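Local coordinates for protein thioredoxin reductase (PDB 4NTD) that is HlmI, an FAD-dependent flavoenzyme related to thioredoxin reductases, associated with disulfide bond formation in the natural product holomycin, at residues A38-L43 with S307-G312; V137-R142 with G296-P301; V56-S61 with Y97-I102. All blocks are in the same frame, centred on the assembly; numbering follows the deposited sequence. Where two conformers were deposited one is given.

Contact 1: residues A38-L43 with S307-G312; sequences AGAGGL and SSAGMG. With FAD (flavin-adenine dinucleotide), chain C.
Set opposite its own carbonyl carbon (chi1 -61°), OG of S308 is hydrogen-bonded to O of L304 and only packs against the cofactor, 3.5 Å from C5' of FAD, while the CB that carries it rests against the first turn of the helix that opens at A40, 4.1 Å from N of G41. The same G41 donates its amide to the flavin-side phosphate, N to O2P of FAD 3.1 Å at 155°, so one small residue meets both a neighbouring helix and the ligand. This illustrates how glycine and alanine let two helices come close enough for backbone to touch backbone: CA of G41 and CA of A309 are 4.5 Å apart. No conventional hydrogen bond spans the gap. CA-H...O contacts line it instead, from CA of G41 to O of S308 (3.3 Å), from CA of A309 to O of A40 and from CA of G312 to O of G41 (3.4 Å). A side chain on G312 would run into that last carbonyl oxygen. The methyl groups of A40 and A309 touch, CB to CB 4.1 Å. Ahead of the turn, G39 takes the N-cap position, where a CB would collide with O5B of FAD; G39 and G42 are consistent with the glycine-rich GxGxxG turn of Rossmann-type dinucleotide sites. Helix 305-338 thus flanks the phosphate-binding end of helix 40-51. Beyond, L43 reaches L87 and R91 of helix 83-96, and the second subunit closes in with its L76 on A40 and L43 and its V306 on A309.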
loop_
_atom_site.group_PDB
_atom_site.type_symbol
_atom_site.label_atom_id
_atom_site.label_comp_id
_atom_site.label_asym_id
_atom_site.label_seq_id
_atom_site.Cartn_x
_atom_site.Cartn_y
_atom_site.Cartn_z
ATOM N N ALA A 38 -6.397 -11.515 9.817
ATOM C CA ALA A 38 -7.347 -11.002 8.830
ATOM C C ALA A 38 -7.739 -9.561 9.142
ATOM O O ALA A 38 -8.923 -9.209 9.172
ATOM C CB ALA A 38 -8.576 -11.897 8.756
ATOM N N GLY A 39 -6.729 -8.732 9.383
ATOM C CA GLY A 39 -6.883 -7.291 9.276
ATOM C C GLY A 39 -6.830 -6.936 7.800
ATOM O O GLY A 39 -6.920 -7.817 6.942
ATOM N N ALA A 40 -6.672 -5.655 7.491
ATOM C CA ALA A 40 -6.626 -5.224 6.092
ATOM C C ALA A 40 -5.472 -5.874 5.317
ATOM O O ALA A 40 -5.610 -6.168 4.129
ATOM C CB ALA A 40 -6.542 -3.710 6.001
ATOM N N GLY A 41 -4.345 -6.096 5.987
ATOM C CA GLY A 41 -3.191 -6.740 5.358
ATOM C C GLY A 41 -3.494 -8.149 4.880
ATOM O O GLY A 41 -3.349 -8.461 3.698
ATOM N N GLY A 42 -3.928 -9.002 5.802
ATOM C CA GLY A 42 -4.265 -10.377 5.465
ATOM C C GLY A 42 -5.445 -10.480 4.514
ATOM O O GLY A 42 -5.442 -11.309 3.605
ATOM N N LEU A 43 -6.455 -9.639 4.714
ATOM C CA LEU A 43 -7.645 -9.680 3.861
ATOM C C LEU A 43 -7.338 -9.322 2.411
ATOM O O LEU A 43 -7.815 -10.000 1.500
ATOM C CB LEU A 43 -8.758 -8.776 4.399
ATOM C CG LEU A 43 -9.531 -9.300 5.614
ATOM C CD1 LEU A 43 -10.453 -8.214 6.145
ATOM C CD2 LEU A 43 -10.318 -10.560 5.281
ATOM N N SER A 307 -2.221 1.297 3.800
ATOM C CA SER A 307 -0.865 0.818 3.493
ATOM C C SER A 307 -0.721 -0.678 3.775
ATOM O O SER A 307 -0.028 -1.393 3.046
ATOM C CB SER A 307 0.192 1.613 4.261
ATOM O OG SER A 307 0.235 2.961 3.824
ATOM N N SER A 308 -1.380 -1.152 4.828
ATOM C CA SER A 308 -1.393 -2.578 5.135
ATOM C C SER A 308 -2.123 -3.361 4.038
ATOM O O SER A 308 -1.635 -4.392 3.580
ATOM C CB SER A 308 -2.015 -2.823 6.510
ATOM O OG SER A 308 -1.249 -2.172 7.512
ATOM N N ALA A 309 -3.274 -2.853 3.598
ATOM C CA ALA A 309 -3.993 -3.447 2.468
ATOM C C ALA A 309 -3.116 -3.464 1.217
ATOM O O ALA A 309 -3.045 -4.475 0.513
ATOM C CB ALA A 309 -5.284 -2.687 2.195
ATOM N N GLY A 310 -2.448 -2.343 0.954
ATOM C CA GLY A 310 -1.551 -2.221 -0.194
ATOM C C GLY A 310 -0.430 -3.244 -0.184
ATOM O O GLY A 310 -0.102 -3.824 -1.222
ATOM N N MET A 311 0.162 -3.487 0.978
ATOM C CA MET A 311 1.231 -4.471 1.067
ATOM C C MET A 311 0.699 -5.908 1.004
ATOM O O MET A 311 1.410 -6.809 0.556
ATOM C CB MET A 311 2.082 -4.226 2.311
ATOM C CG MET A 311 2.998 -3.019 2.162
ATOM S SD MET A 311 4.082 -3.158 0.726
ATOM C CE MET A 311 4.722 -4.812 0.984
ATOM N N GLY A 312 -0.548 -6.121 1.428
ATOM C CA GLY A 312 -1.209 -7.414 1.233
ATOM C C GLY A 312 -1.352 -7.756 -0.241
ATOM O O GLY A 312 -1.056 -8.875 -0.660
HETATM P PA FAD C . -4.460 -5.658 12.317
HETATM O O1A FAD C . -5.521 -4.803 11.676
HETATM O O2A FAD C . -4.115 -5.406 13.760
HETATM O O5B FAD C . -4.906 -7.191 12.168
HETATM C C5B FAD C . -4.086 -8.234 12.677
HETATM C C4B FAD C . -4.965 -9.447 12.923
HETATM O O4B FAD C . -4.143 -10.579 13.197
HETATM C C3B FAD C . -5.888 -9.267 14.126
HETATM O O3B FAD C . -7.259 -9.424 13.739
HETATM C C2B FAD C . -5.454 -10.341 15.111
HETATM O O2B FAD C . -6.559 -10.912 15.819
HETATM C C1B FAD C . -4.778 -11.360 14.210
HETATM N N9A FAD C . -3.764 -12.234 14.842
HETATM C C8A FAD C . -2.675 -11.844 15.528
HETATM N N7A FAD C . -1.959 -12.921 15.933
HETATM C C5A FAD C . -2.594 -14.021 15.495
HETATM C C6A FAD C . -2.380 -15.481 15.568
HETATM N N6A FAD C . -1.309 -15.981 16.224
HETATM N N1A FAD C . -3.288 -16.287 14.968
HETATM C C2A FAD C . -4.364 -15.798 14.314
HETATM N N3A FAD C . -4.613 -14.478 14.207
HETATM C C4A FAD C . -3.781 -13.562 14.766
HETATM N N1 FAD C . -5.161 3.445 10.871
HETATM C C2 FAD C . -5.819 4.146 9.919
HETATM O O2 FAD C . -5.445 4.018 8.736
HETATM N N3 FAD C . -6.846 4.968 10.204
HETATM C C4 FAD C . -7.295 5.139 11.461
HETATM O O4 FAD C . -8.246 5.912 11.695
HETATM C C4X FAD C . -6.636 4.399 12.563
HETATM N N5 FAD C . -7.016 4.509 13.860
HETATM C C5X FAD C . -6.365 3.816 14.832
HETATM C C6 FAD C . -6.777 3.947 16.155
HETATM C C7 FAD C . -6.136 3.252 17.177
HETATM C C7M FAD C . -6.598 3.410 18.604
HETATM C C8 FAD C . -4.998 2.354 16.853
HETATM C C8M FAD C . -4.283 1.599 17.943
HETATM C C9 FAD C . -4.579 2.218 15.534
HETATM C C9A FAD C . -5.218 2.916 14.505
HETATM N N10 FAD C . -4.814 2.792 13.150
HETATM C C10 FAD C . -5.511 3.523 12.173
HETATM C "C1'" FAD C . -3.710 1.926 12.715
HETATM C "C2'" FAD C . -4.270 0.545 12.373
HETATM O "O2'" FAD C . -4.609 -0.139 13.588
HETATM C "C3'" FAD C . -3.269 -0.296 11.582
HETATM O "O3'" FAD C . -2.875 0.420 10.406
HETATM C "C4'" FAD C . -3.830 -1.652 11.152
HETATM O "O4'" FAD C . -4.461 -2.326 12.246
HETATM C "C5'" FAD C . -2.736 -2.562 10.609
HETATM O "O5'" FAD C . -3.345 -3.631 9.888
HETATM P P FAD C . -2.775 -5.129 9.970
HETATM O O1P FAD C . -1.274 -5.087 9.887
HETATM O O2P FAD C . -3.573 -5.960 8.997
HETATM O O3P FAD C . -3.070 -5.603 11.494
#

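Contact 2: residues V137-R142 with G296-P301; sequences VATGLR and GNVVDP. With FAD (flavin-adenine dinucleotide), chain C.
V137 touches V298 where two loop segments meet beside the FAD diphosphate: the end of strand 134-137 with its ATG turn, a sequence motif of this flavoprotein family, and the loop between strand 292-294 and helix 305-338. O of V137 lies 3.6 Å from CG1 of V298, which a chi1 of 69° wedges between that valine's own N and carbonyl carbon. Next, A138 brings its carbonyl near C5B of FAD. T139 lays CG2 over the face of the adenine, 3.5 Å from N7A, and sets OG1 against the other V298 methyl, CG2, at 3.4 Å; that hydroxyl is hydrogen-bonded to O of R262. G140 has positive phi, and a side chain there would strike O2A of FAD. A water joins the segments by accepting from N of G140 (2.8 Å) and from N of V298 while donating to O1P of FAD. N of N297 binds that same oxygen directly, 2.9 Å from O1P. L141 crosses the side chain of N297 at a slant, CD2 3.7 Å from its CB, and reaches on to P301. A second water accepts from N of L141 and sits by OD1 of N297 and O2A of FAD. A leucine in place of N297 would probably leave O of D300 without its side-chain donor and NH1 of R65 without the OD1 it now binds. The rotation of the N297 amide is fixed by its own loop: ND2 donates to O of D300 at 2.9 Å and 154°, with that oxygen close to the amide plane.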
loop_
_atom_site.group_PDB
_atom_site.type_symbol
_atom_site.label_atom_id
_atom_site.label_comp_id
_atom_site.label_asym_id
_atom_site.label_seq_id
_atom_site.Cartn_x
_atom_site.Cartn_y
_atom_site.Cartn_z
ATOM N N VAL A 137 2.081 -13.967 6.969
ATOM C CA VAL A 137 1.906 -13.552 8.361
ATOM C C VAL A 137 1.498 -12.080 8.383
ATOM O O VAL A 137 2.254 -11.210 7.946
ATOM C CB VAL A 137 3.192 -13.772 9.186
ATOM C CG1 VAL A 137 3.000 -13.315 10.627
ATOM C CG2 VAL A 137 3.601 -15.239 9.144
ATOM N N ALA A 138 0.289 -11.817 8.873
ATOM C CA ALA A 138 -0.266 -10.465 8.933
ATOM C C ALA A 138 -0.914 -10.254 10.298
ATOM O O ALA A 138 -2.085 -9.894 10.407
ATOM C CB ALA A 138 -1.274 -10.263 7.812
ATOM N N THR A 139 -0.112 -10.470 11.336
ATOM C CA THR A 139 -0.589 -10.578 12.716
ATOM C C THR A 139 -0.573 -9.266 13.513
ATOM O O THR A 139 -0.924 -9.251 14.696
ATOM C CB THR A 139 0.267 -11.612 13.463
ATOM O OG1 THR A 139 1.649 -11.361 13.179
ATOM C CG2 THR A 139 -0.086 -13.021 13.011
ATOM N N GLY A 140 -0.158 -8.175 12.875
ATOM C CA GLY A 140 -0.198 -6.857 13.500
ATOM C C GLY A 140 0.826 -6.640 14.600
ATOM O O GLY A 140 1.817 -7.368 14.700
ATOM N N LEU A 141 0.582 -5.616 15.415
ATOM C CA LEU A 141 1.419 -5.317 16.576
ATOM C C LEU A 141 0.557 -4.984 17.787
ATOM O O LEU A 141 -0.614 -4.622 17.644
ATOM C CB LEU A 141 2.394 -4.170 16.270
ATOM C CG LEU A 141 1.862 -2.742 16.063
ATOM C CD1 LEU A 141 1.547 -2.032 17.376
ATOM C CD2 LEU A 141 2.871 -1.921 15.271
ATOM N N ARG A 142 1.160 -5.122 18.970
ATOM C CA ARG A 142 0.520 -4.821 20.250
ATOM C C ARG A 142 1.023 -3.485 20.786
ATOM O O ARG A 142 2.233 -3.253 20.822
ATOM C CB ARG A 142 0.849 -5.910 21.280
ATOM C CG ARG A 142 0.351 -7.295 20.907
ATOM C CD ARG A 142 0.504 -8.289 22.050
ATOM N NE ARG A 142 -0.318 -9.472 21.819
ATOM C CZ ARG A 142 0.153 -10.701 21.642
ATOM N NH1 ARG A 142 1.457 -10.930 21.676
ATOM N NH2 ARG A 142 -0.689 -11.704 21.434
ATOM N N GLY A 296 1.950 -5.655 6.786
ATOM C CA GLY A 296 1.283 -4.809 7.770
ATOM C C GLY A 296 2.121 -4.448 8.983
ATOM O O GLY A 296 3.354 -4.413 8.921
ATOM N N ASN A 297 1.434 -4.179 10.093
ATOM C CA ASN A 297 2.075 -3.741 11.338
ATOM C C ASN A 297 3.076 -4.738 11.932
ATOM O O ASN A 297 3.917 -4.339 12.737
ATOM C CB ASN A 297 1.022 -3.415 12.415
ATOM C CG ASN A 297 0.526 -1.969 12.387
ATOM O OD1 ASN A 297 -0.505 -1.674 12.990
ATOM N ND2 ASN A 297 1.256 -1.063 11.734
ATOM N N VAL A 298 2.989 -6.018 11.566
ATOM C CA VAL A 298 3.957 -7.010 12.062
ATOM C C VAL A 298 5.383 -6.705 11.581
ATOM O O VAL A 298 6.347 -7.084 12.241
ATOM C CB VAL A 298 3.548 -8.471 11.725
ATOM C CG1 VAL A 298 3.635 -8.754 10.229
ATOM C CG2 VAL A 298 4.401 -9.467 12.506
ATOM N N VAL A 299 5.511 -6.008 10.450
ATOM C CA VAL A 299 6.825 -5.596 9.935
ATOM C C VAL A 299 7.019 -4.079 9.776
ATOM O O VAL A 299 8.140 -3.631 9.545
ATOM C CB VAL A 299 7.162 -6.296 8.593
ATOM C CG1 VAL A 299 7.467 -7.766 8.827
ATOM C CG2 VAL A 299 6.038 -6.133 7.576
ATOM N N ASP A 300 5.952 -3.291 9.912
ATOM C CA ASP A 300 6.029 -1.845 9.697
ATOM C C ASP A 300 5.137 -1.098 10.692
ATOM O O ASP A 300 3.919 -1.069 10.526
ATOM C CB ASP A 300 5.617 -1.517 8.254
ATOM C CG ASP A 300 5.710 -0.031 7.925
ATOM O OD1 ASP A 300 6.072 0.780 8.804
ATOM O OD2 ASP A 300 5.413 0.328 6.764
ATOM N N PRO A 301 5.740 -0.462 11.718
ATOM C CA PRO A 301 4.931 0.259 12.709
ATOM C C PRO A 301 4.254 1.539 12.199
ATOM O O PRO A 301 3.411 2.100 12.901
ATOM C CB PRO A 301 5.947 0.604 13.803
ATOM C CG PRO A 301 7.247 0.700 13.085
ATOM C CD PRO A 301 7.185 -0.317 11.980
HETATM P PA FAD C . -4.460 -5.658 12.317
HETATM O O1A FAD C . -5.521 -4.803 11.676
HETATM O O2A FAD C . -4.115 -5.406 13.760
HETATM O O5B FAD C . -4.906 -7.191 12.168
HETATM C C5B FAD C . -4.086 -8.234 12.677
HETATM C C4B FAD C . -4.965 -9.447 12.923
HETATM O O4B FAD C . -4.143 -10.579 13.197
HETATM C C3B FAD C . -5.888 -9.267 14.126
HETATM O O3B FAD C . -7.259 -9.424 13.739
HETATM C C2B FAD C . -5.454 -10.341 15.111
HETATM O O2B FAD C . -6.559 -10.912 15.819
HETATM C C1B FAD C . -4.778 -11.360 14.210
HETATM N N9A FAD C . -3.764 -12.234 14.842
HETATM C C8A FAD C . -2.675 -11.844 15.528
HETATM N N7A FAD C . -1.959 -12.921 15.933
HETATM C C5A FAD C . -2.594 -14.021 15.495
HETATM C C6A FAD C . -2.380 -15.481 15.568
HETATM N N6A FAD C . -1.309 -15.981 16.224
HETATM N N1A FAD C . -3.288 -16.287 14.968
HETATM C C2A FAD C . -4.364 -15.798 14.314
HETATM N N3A FAD C . -4.613 -14.478 14.207
HETATM C C4A FAD C . -3.781 -13.562 14.766
HETATM N N1 FAD C . -5.161 3.445 10.871
HETATM C C2 FAD C . -5.819 4.146 9.919
HETATM O O2 FAD C . -5.445 4.018 8.736
HETATM N N3 FAD C . -6.846 4.968 10.204
HETATM C C4 FAD C . -7.295 5.139 11.461
HETATM O O4 FAD C . -8.246 5.912 11.695
HETATM C C4X FAD C . -6.636 4.399 12.563
HETATM N N5 FAD C . -7.016 4.509 13.860
HETATM C C5X FAD C . -6.365 3.816 14.832
HETATM C C6 FAD C . -6.777 3.947 16.155
HETATM C C7 FAD C . -6.136 3.252 17.177
HETATM C C7M FAD C . -6.598 3.410 18.604
HETATM C C8 FAD C . -4.998 2.354 16.853
HETATM C C8M FAD C . -4.283 1.599 17.943
HETATM C C9 FAD C . -4.579 2.218 15.534
HETATM C C9A FAD C . -5.218 2.916 14.505
HETATM N N10 FAD C . -4.814 2.792 13.150
HETATM C C10 FAD C . -5.511 3.523 12.173
HETATM C "C1'" FAD C . -3.710 1.926 12.715
HETATM C "C2'" FAD C . -4.270 0.545 12.373
HETATM O "O2'" FAD C . -4.609 -0.139 13.588
HETATM C "C3'" FAD C . -3.269 -0.296 11.582
HETATM O "O3'" FAD C . -2.875 0.420 10.406
HETATM C "C4'" FAD C . -3.830 -1.652 11.152
HETATM O "O4'" FAD C . -4.461 -2.326 12.246
HETATM C "C5'" FAD C . -2.736 -2.562 10.609
HETATM O "O5'" FAD C . -3.345 -3.631 9.888
HETATM P P FAD C . -2.775 -5.129 9.970
HETATM O O1P FAD C . -1.274 -5.087 9.887
HETATM O O2P FAD C . -3.573 -5.960 8.997
HETATM O O3P FAD C . -3.070 -5.603 11.494
HETATM O O HOH W 1 0.430 -7.243 10.300
HETATM O O HOH W 2 -1.563 -4.113 14.152
#

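Contact 3: residues V56-S61 with Y97-I102; sequences VVLVDS and YGAEFI. With FAD (flavin-adenine dinucleotide), chain C.
L58 is bonded to the neighbouring strand through both its N and its O: N donates to O of E100 (2.8 Å, 168°) and O accepts from N of I102, also at 2.8 Å. Longer bonds extend the ladder at each end, E100 N to V56 O and D60 N to I102 O, each 3.0 Å. One strand thus bonds through alternate residues to the next, the parallel register expected of a beta-alpha-beta unit. At the V56 end of the ladder V56 O takes a further hydrogen bond, from a water that also donates to OE1 of E100. At the other end the strand delivers its polar side chains to the cofactor. With CG of D60 opposite its backbone N (chi1 177°), OD1 accepts from the ribose hydroxyl O3B of FAD at 2.7 Å, and OG of S61 pairs with O2B; an acid closing the second strand and holding the adenosine ribose is a hallmark of Rossmann-type FAD sites. Packing then divides between the faces. On one, L58 and F101 lie side by side and point the same way, and CD1 of L58 sits over the ring of F101, 3.9 Å from its centroid, a CH-pi contact. CB of A99 also meets this methyl, at 4.1 Å. On the other, the side chains of V57 and I102 cross, CG1 to CD1 4.0 Å. Strand 100-103 forms the edge of the five-stranded parallel sheet and strand 56-60 separates it from strand 31-36. The L58 and F101 face is covered by V94 of helix 83-96, the crossover helix of the unit, together with A46 and L43 of helix 40-51, whereas F25 packs on V57, E100 and I102.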
loop_
_atom_site.group_PDB
_atom_site.type_symbol
_atom_site.label_atom_id
_atom_site.label_comp_id
_atom_site.label_asym_id
_atom_site.label_seq_id
_atom_site.Cartn_x
_atom_site.Cartn_y
_atom_site.Cartn_z
ATOM N N VAL A 56 -7.096 -20.721 -0.403
ATOM C CA VAL A 56 -6.659 -19.927 0.743
ATOM C C VAL A 56 -7.484 -20.245 1.984
ATOM O O VAL A 56 -8.709 -20.338 1.915
ATOM C CB VAL A 56 -6.794 -18.418 0.441
ATOM C CG1 VAL A 56 -6.376 -17.572 1.639
ATOM C CG2 VAL A 56 -5.973 -18.048 -0.787
ATOM N N VAL A 57 -6.799 -20.406 3.114
ATOM C CA VAL A 57 -7.443 -20.466 4.423
ATOM C C VAL A 57 -6.896 -19.316 5.265
ATOM O O VAL A 57 -5.682 -19.144 5.366
ATOM C CB VAL A 57 -7.177 -21.805 5.143
ATOM C CG1 VAL A 57 -7.818 -21.809 6.527
ATOM C CG2 VAL A 57 -7.694 -22.971 4.313
ATOM N N LEU A 58 -7.792 -18.520 5.844
ATOM C CA LEU A 58 -7.397 -17.479 6.787
ATOM C C LEU A 58 -7.681 -17.950 8.202
ATOM O O LEU A 58 -8.747 -18.505 8.469
ATOM C CB LEU A 58 -8.164 -16.182 6.537
ATOM C CG LEU A 58 -7.976 -15.527 5.169
ATOM C CD1 LEU A 58 -9.079 -15.939 4.204
ATOM C CD2 LEU A 58 -7.908 -14.014 5.316
ATOM N N VAL A 59 -6.720 -17.733 9.098
ATOM C CA VAL A 59 -6.911 -17.975 10.526
ATOM C C VAL A 59 -6.712 -16.642 11.244
ATOM O O VAL A 59 -5.652 -16.023 11.121
ATOM C CB VAL A 59 -5.921 -19.022 11.078
ATOM C CG1 VAL A 59 -6.257 -19.364 12.524
ATOM C CG2 VAL A 59 -5.932 -20.283 10.221
ATOM N N ASP A 60 -7.732 -16.195 11.974
ATOM C CA ASP A 60 -7.704 -14.880 12.619
ATOM C C ASP A 60 -8.310 -14.926 14.019
ATOM O O ASP A 60 -9.385 -15.488 14.216
ATOM C CB ASP A 60 -8.453 -13.854 11.771
ATOM C CG ASP A 60 -8.504 -12.489 12.426
ATOM O OD1 ASP A 60 -7.500 -11.751 12.350
ATOM O OD2 ASP A 60 -9.547 -12.159 13.025
ATOM N N SER A 61 -7.624 -14.308 14.978
ATOM C CA SER A 61 -8.025 -14.374 16.386
ATOM C C SER A 61 -9.013 -13.280 16.825
ATOM O O SER A 61 -9.418 -13.250 17.988
ATOM C CB SER A 61 -6.783 -14.363 17.285
ATOM O OG SER A 61 -6.013 -13.191 17.097
ATOM N N TYR A 97 -15.166 -15.474 -3.070
ATOM C CA TYR A 97 -14.250 -16.117 -4.017
ATOM C C TYR A 97 -13.844 -17.536 -3.601
ATOM O O TYR A 97 -13.093 -18.196 -4.319
ATOM C CB TYR A 97 -13.004 -15.248 -4.230
ATOM C CG TYR A 97 -13.278 -13.998 -5.035
ATOM C CD1 TYR A 97 -13.553 -14.076 -6.395
ATOM C CD2 TYR A 97 -13.264 -12.740 -4.443
ATOM C CE1 TYR A 97 -13.809 -12.941 -7.142
ATOM C CE2 TYR A 97 -13.518 -11.597 -5.182
ATOM C CZ TYR A 97 -13.787 -11.704 -6.535
ATOM O OH TYR A 97 -14.038 -10.582 -7.290
ATOM N N GLY A 98 -14.333 -17.999 -2.452
ATOM C CA GLY A 98 -14.119 -19.380 -2.018
ATOM C C GLY A 98 -13.034 -19.584 -0.974
ATOM O O GLY A 98 -12.774 -20.718 -0.567
ATOM N N ALA A 99 -12.384 -18.506 -0.542
ATOM C CA ALA A 99 -11.429 -18.600 0.560
ATOM C C ALA A 99 -12.187 -18.944 1.836
ATOM O O ALA A 99 -13.344 -18.561 2.000
ATOM C CB ALA A 99 -10.666 -17.300 0.730
ATOM N N GLU A 100 -11.527 -19.668 2.735
ATOM C CA GLU A 100 -12.169 -20.159 3.950
ATOM C C GLU A 100 -11.602 -19.486 5.194
ATOM O O GLU A 100 -10.405 -19.219 5.270
ATOM C CB GLU A 100 -12.015 -21.673 4.030
ATOM C CG GLU A 100 -12.767 -22.392 2.922
ATOM C CD GLU A 100 -12.586 -23.890 2.969
ATOM O OE1 GLU A 100 -11.503 -24.369 2.571
ATOM O OE2 GLU A 100 -13.527 -24.590 3.394
ATOM N N PHE A 101 -12.480 -19.209 6.157
ATOM C CA PHE A 101 -12.111 -18.518 7.390
ATOM C C PHE A 101 -12.228 -19.433 8.604
ATOM O O PHE A 101 -13.188 -20.200 8.733
ATOM C CB PHE A 101 -13.023 -17.311 7.621
ATOM C CG PHE A 101 -12.673 -16.103 6.801
ATOM C CD1 PHE A 101 -11.797 -15.142 7.295
ATOM C CD2 PHE A 101 -13.245 -15.905 5.553
ATOM C CE1 PHE A 101 -11.482 -14.019 6.547
ATOM C CE2 PHE A 101 -12.938 -14.781 4.801
ATOM C CZ PHE A 101 -12.054 -13.837 5.299
ATOM N N ILE A 102 -11.244 -19.333 9.493
ATOM C CA ILE A 102 -11.312 -19.929 10.819
ATOM C C ILE A 102 -11.050 -18.827 11.839
ATOM O O ILE A 102 -10.071 -18.082 11.707
ATOM C CB ILE A 102 -10.242 -21.030 11.008
ATOM C CG1 ILE A 102 -10.424 -22.147 9.974
ATOM C CG2 ILE A 102 -10.299 -21.599 12.426
ATOM C CD1 ILE A 102 -9.323 -23.188 9.984
HETATM P PA FAD C . -4.460 -5.658 12.317
HETATM O O1A FAD C . -5.521 -4.803 11.676
HETATM O O2A FAD C . -4.115 -5.406 13.760
HETATM O O5B FAD C . -4.906 -7.191 12.168
HETATM C C5B FAD C . -4.086 -8.234 12.677
HETATM C C4B FAD C . -4.965 -9.447 12.923
HETATM O O4B FAD C . -4.143 -10.579 13.197
HETATM C C3B FAD C . -5.888 -9.267 14.126
HETATM O O3B FAD C . -7.259 -9.424 13.739
HETATM C C2B FAD C . -5.454 -10.341 15.111
HETATM O O2B FAD C . -6.559 -10.912 15.819
HETATM C C1B FAD C . -4.778 -11.360 14.210
HETATM N N9A FAD C . -3.764 -12.234 14.842
HETATM C C8A FAD C . -2.675 -11.844 15.528
HETATM N N7A FAD C . -1.959 -12.921 15.933
HETATM C C5A FAD C . -2.594 -14.021 15.495
HETATM C C6A FAD C . -2.380 -15.481 15.568
HETATM N N6A FAD C . -1.309 -15.981 16.224
HETATM N N1A FAD C . -3.288 -16.287 14.968
HETATM C C2A FAD C . -4.364 -15.798 14.314
HETATM N N3A FAD C . -4.613 -14.478 14.207
HETATM C C4A FAD C . -3.781 -13.562 14.766
HETATM N N1 FAD C . -5.161 3.445 10.871
HETATM C C2 FAD C . -5.819 4.146 9.919
HETATM O O2 FAD C . -5.445 4.018 8.736
HETATM N N3 FAD C . -6.846 4.968 10.204
HETATM C C4 FAD C . -7.295 5.139 11.461
HETATM O O4 FAD C . -8.246 5.912 11.695
HETATM C C4X FAD C . -6.636 4.399 12.563
HETATM N N5 FAD C . -7.016 4.509 13.860
HETATM C C5X FAD C . -6.365 3.816 14.832
HETATM C C6 FAD C . -6.777 3.947 16.155
HETATM C C7 FAD C . -6.136 3.252 17.177
HETATM C C7M FAD C . -6.598 3.410 18.604
HETATM C C8 FAD C . -4.998 2.354 16.853
HETATM C C8M FAD C . -4.283 1.599 17.943
HETATM C C9 FAD C . -4.579 2.218 15.534
HETATM C C9A FAD C . -5.218 2.916 14.505
HETATM N N10 FAD C . -4.814 2.792 13.150
HETATM C C10 FAD C . -5.511 3.523 12.173
HETATM C "C1'" FAD C . -3.710 1.926 12.715
HETATM C "C2'" FAD C . -4.270 0.545 12.373
HETATM O "O2'" FAD C . -4.609 -0.139 13.588
HETATM C "C3'" FAD C . -3.269 -0.296 11.582
HETATM O "O3'" FAD C . -2.875 0.420 10.406
HETATM C "C4'" FAD C . -3.830 -1.652 11.152
HETATM O "O4'" FAD C . -4.461 -2.326 12.246
HETATM C "C5'" FAD C . -2.736 -2.562 10.609
HETATM O "O5'" FAD C . -3.345 -3.631 9.888
HETATM P P FAD C . -2.775 -5.129 9.970
HETATM O O1P FAD C . -1.274 -5.087 9.887
HETATM O O2P FAD C . -3.573 -5.960 8.997
HETATM O O3P FAD C . -3.070 -5.603 11.494
HETATM O O HOH W 3 -9.849 -22.763 0.932
#

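The three contacts share one extended FAD. Contact 3 holds the ribose next to adenine, contact 1 places the start of helix 40-51, with N of G41, at the diphosphate, and contact 2 runs from adenine to diphosphate while reaching the glutathione pocket through N297 and P301. Contacts 1 and 2 have centres about 10 Å apart and touch directly, A138 CB lying 3.6 Å from G42 N, and S308 OG 3.7 Å from G296 CA. Contacts 1 and 3, about 14 Å apart between centres, are joined by A38 N to D60 OD1 at 2.8 Å and by L43 CD2 on F101 CZ at 3.7 Å. Contacts 2 and 3 do not touch; the cofactor connects them.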